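Local coordinates for Alpha/beta hydrolase fold-3 domain-containing protein (Enterococcus faecalis, PDB 2QRU) that is of unknown function but adopts the alpha/beta hydrolase fold and is probably a hydrolase, at residues A[30-35]-A[61-66]. Residues are numbered along the deposited sequence; the frame is centred on the assembly and turned at random.
Sequences VVYLHG and VLALDY
H34 and Y66 lie in an offset stack just beyond two parallel strands, ring centroids 4.1 Å apart and planes 16° from each other. Y66 CE2 sits over the centre of the imidazole, while H34 NE2 lies over the rim of the phenol. Y66 OH donates to H34 O at 2.7 Å, from above the carbonyl plane, tying the two segments; H34 ND1, donating in its own ring plane to G35 O at 2.6 Å, holds the imidazole's rotation. With chi1 of 67°, H34 CG stands between its backbone N and carbonyl carbon, and the ring turns back over Y66.

The tight part is the parallel pairing from V30/V61 to Y32/A63. L62 N bonds V30 O, Y32 N bonds L62 O at 2.8 Å, and L64 N bonds Y32 O. On one sheet face V31 CG1 meets L64 CD2 at 4.0 Å, packed against helix 74-93; on the other, A63 CB touches the Y32 ring edge at CD2, and Y32 OH is hydrogen-bonded to D45 OD1.

Toward L33 and L64 the strands draw apart, their CA atoms 5.9 Å from each other, and waters enter. One donates to Y32 O and, at 2.7 Å, to L64 O; a second links H34 NE2 to Y66 N, and a third bridges G35 O and Y66 OH.

Strand 28-33, helix 48-55 and strand 59-64 form a beta-alpha-beta crossover of the alpha/beta hydrolase fold, with G35, just after the strand, near what is probably a Ser-His-Asp triad.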
ATOM      1  N   VAL A  30      12.877  -4.609  -1.431  1.00 23.84           N
ATOM      2  CA  VAL A  30      11.407  -4.528  -1.499  1.00 24.61           C
ATOM      3  C   VAL A  30      10.976  -3.160  -1.062  1.00 24.05           C
ATOM      4  O   VAL A  30      11.401  -2.689   0.015  1.00 24.04           O
ATOM      5  CB  VAL A  30      10.729  -5.564  -0.590  1.00 25.13           C
ATOM      6  CG1 VAL A  30       9.224  -5.311  -0.483  1.00 27.45           C
ATOM      7  CG2 VAL A  30      10.950  -6.942  -1.142  1.00 27.95           C
ATOM      8  N   VAL A  31      10.139  -2.527  -1.887  1.00 23.14           N
ATOM      9  CA  VAL A  31       9.624  -1.200  -1.532  1.00 24.17           C
ATOM     10  C   VAL A  31       8.268  -1.416  -0.869  1.00 24.98           C
ATOM     11  O   VAL A  31       7.386  -2.060  -1.458  1.00 25.76           O
ATOM     12  CB  VAL A  31       9.488  -0.273  -2.762  1.00 24.55           C
ATOM     13  CG1 VAL A  31       8.969   1.108  -2.319  1.00 25.77           C
ATOM     14  CG2 VAL A  31      10.847  -0.146  -3.469  1.00 24.79           C
ATOM     15  N   TYR A  32       8.111  -0.909   0.358  1.00 23.45           N
ATOM     16  CA  TYR A  32       6.891  -1.096   1.121  1.00 24.20           C
ATOM     17  C   TYR A  32       6.048   0.187   1.127  1.00 24.27           C
ATOM     18  O   TYR A  32       6.562   1.262   1.495  1.00 24.27           O
ATOM     19  CB  TYR A  32       7.221  -1.490   2.554  1.00 24.76           C
ATOM     20  CG  TYR A  32       6.023  -1.482   3.464  1.00 24.28           C
ATOM     21  CD1 TYR A  32       5.069  -2.496   3.372  1.00 25.61           C
ATOM     22  CD2 TYR A  32       5.835  -0.457   4.408  1.00 24.86           C
ATOM     23  CE1 TYR A  32       3.950  -2.517   4.201  1.00 26.24           C
ATOM     24  CE2 TYR A  32       4.711  -0.448   5.251  1.00 25.91           C
ATOM     25  CZ  TYR A  32       3.769  -1.479   5.135  1.00 27.84           C
ATOM     26  OH  TYR A  32       2.649  -1.500   5.940  1.00 27.12           O
ATOM     27  N   LEU A  33       4.770   0.046   0.765  1.00 24.56           N
ATOM     28  CA  LEU A  33       3.789   1.160   0.748  1.00 24.65           C
ATOM     29  C   LEU A  33       2.729   0.962   1.825  1.00 24.13           C
ATOM     30  O   LEU A  33       1.941  -0.010   1.766  1.00 24.56           O
ATOM     31  CB  LEU A  33       3.119   1.293  -0.627  1.00 24.32           C
ATOM     32  CG  LEU A  33       4.135   1.500  -1.750  1.00 24.47           C
ATOM     33  CD1 LEU A  33       3.444   1.529  -3.090  1.00 25.95           C
ATOM     34  CD2 LEU A  33       4.963   2.801  -1.539  1.00 27.20           C
ATOM     35  N   HIS A  34       2.673   1.906   2.763  1.00 24.34           N
ATOM     36  CA  HIS A  34       1.883   1.758   3.992  1.00 24.89           C
ATOM     37  C   HIS A  34       0.351   1.907   3.773  1.00 24.80           C
ATOM     38  O   HIS A  34      -0.111   2.240   2.672  1.00 25.53           O
ATOM     39  CB  HIS A  34       2.376   2.764   5.050  1.00 24.09           C
ATOM     40  CG  HIS A  34       2.109   4.209   4.705  1.00 25.21           C
ATOM     41  ND1 HIS A  34       0.851   4.774   4.774  1.00 23.39           N
ATOM     42  CD2 HIS A  34       2.943   5.200   4.312  1.00 27.20           C
ATOM     43  CE1 HIS A  34       0.926   6.066   4.472  1.00 24.63           C
ATOM     44  NE2 HIS A  34       2.183   6.349   4.172  1.00 26.29           N
ATOM     45  N   GLY A  35      -0.428   1.647   4.827  1.00 25.03           N
ATOM     46  CA  GLY A  35      -1.884   1.760   4.770  1.00 24.86           C
ATOM     47  C   GLY A  35      -2.387   3.139   5.202  1.00 26.27           C
ATOM     48  O   GLY A  35      -1.580   4.041   5.480  1.00 27.32           O
ATOM     49  N   VAL A  61      14.517  -3.601   2.968  1.00 23.27           N
ATOM     50  CA  VAL A  61      13.186  -2.995   2.894  1.00 22.99           C
ATOM     51  C   VAL A  61      13.311  -1.479   2.795  1.00 23.92           C
ATOM     52  O   VAL A  61      14.039  -0.850   3.570  1.00 23.18           O
ATOM     53  CB  VAL A  61      12.315  -3.392   4.111  1.00 24.25           C
ATOM     54  CG1 VAL A  61      10.966  -2.688   4.043  1.00 24.09           C
ATOM     55  CG2 VAL A  61      12.100  -4.916   4.146  1.00 25.73           C
ATOM     56  N   LEU A  62      12.589  -0.920   1.830  1.00 24.23           N
ATOM     57  CA  LEU A  62      12.545   0.536   1.627  1.00 24.53           C
ATOM     58  C   LEU A  62      11.101   0.967   1.881  1.00 24.77           C
ATOM     59  O   LEU A  62      10.250   0.792   1.019  1.00 25.02           O
ATOM     60  CB  LEU A  62      12.985   0.883   0.193  1.00 23.72           C
ATOM     61  CG  LEU A  62      14.348   0.295  -0.206  1.00 24.04           C
ATOM     62  CD1 LEU A  62      14.637   0.499  -1.671  1.00 24.80           C
ATOM     63  CD2 LEU A  62      15.478   0.872   0.665  1.00 24.42           C
ATOM     64  N   ALA A  63      10.829   1.482   3.081  1.00 24.55           N
ATOM     65  CA  ALA A  63       9.473   1.865   3.462  1.00 24.62           C
ATOM     66  C   ALA A  63       9.283   3.326   3.070  1.00 25.38           C
ATOM     67  O   ALA A  63       9.985   4.194   3.585  1.00 24.98           O
ATOM     68  CB  ALA A  63       9.265   1.665   4.970  1.00 23.57           C
ATOM     69  N   LEU A  64       8.357   3.595   2.152  1.00 24.80           N
ATOM     70  CA  LEU A  64       8.390   4.861   1.407  1.00 24.54           C
ATOM     71  C   LEU A  64       7.219   5.809   1.723  1.00 24.82           C
ATOM     72  O   LEU A  64       6.071   5.369   1.870  1.00 24.59           O
ATOM     73  CB  LEU A  64       8.418   4.531  -0.117  1.00 24.54           C
ATOM     74  CG  LEU A  64       8.698   5.632  -1.133  1.00 24.61           C
ATOM     75  CD1 LEU A  64      10.069   6.298  -0.864  1.00 23.75           C
ATOM     76  CD2 LEU A  64       8.608   5.120  -2.599  1.00 26.38           C
ATOM     77  N   ASP A  65       7.512   7.115   1.798  1.00 23.47           N
ATOM     78  CA  ASP A  65       6.439   8.106   1.943  1.00 24.23           C
ATOM     79  C   ASP A  65       5.644   8.244   0.654  1.00 24.17           C
ATOM     80  O   ASP A  65       6.208   8.161  -0.442  1.00 24.89           O
ATOM     81  CB  ASP A  65       7.023   9.507   2.193  1.00 23.89           C
ATOM     82  CG  ASP A  65       7.601   9.714   3.591  1.00 25.17           C
ATOM     83  OD1 ASP A  65       7.395   8.914   4.521  1.00 25.04           O
ATOM     84  OD2 ASP A  65       8.283  10.745   3.748  1.00 25.80           O
ATOM     85  N   TYR A  66       4.356   8.561   0.788  1.00 22.97           N
ATOM     86  CA  TYR A  66       3.598   9.093  -0.332  1.00 23.60           C
ATOM     87  C   TYR A  66       2.650  10.213   0.130  1.00 23.85           C
ATOM     88  O   TYR A  66       2.313  10.314   1.325  1.00 24.63           O
ATOM     89  CB  TYR A  66       2.899   7.947  -1.066  1.00 23.46           C
ATOM     90  CG  TYR A  66       1.950   7.108  -0.219  1.00 24.04           C
ATOM     91  CD1 TYR A  66       0.648   7.576   0.082  1.00 24.75           C
ATOM     92  CD2 TYR A  66       2.341   5.833   0.272  1.00 25.07           C
ATOM     93  CE1 TYR A  66      -0.242   6.813   0.827  1.00 25.12           C
ATOM     94  CE2 TYR A  66       1.436   5.052   1.004  1.00 25.37           C
ATOM     95  CZ  TYR A  66       0.154   5.530   1.270  1.00 24.34           C
ATOM     96  OH  TYR A  66      -0.742   4.747   1.972  1.00 25.07           O
TER
HETATM   97  O   HOH W   1       5.198   3.153   3.155  1.00 19.79           O
HETATM   98  O   HOH W   2       2.908   8.793   3.410  1.00 24.71           O
HETATM   99  O   HOH W   3      -2.655   6.163   3.393  1.00 21.53           O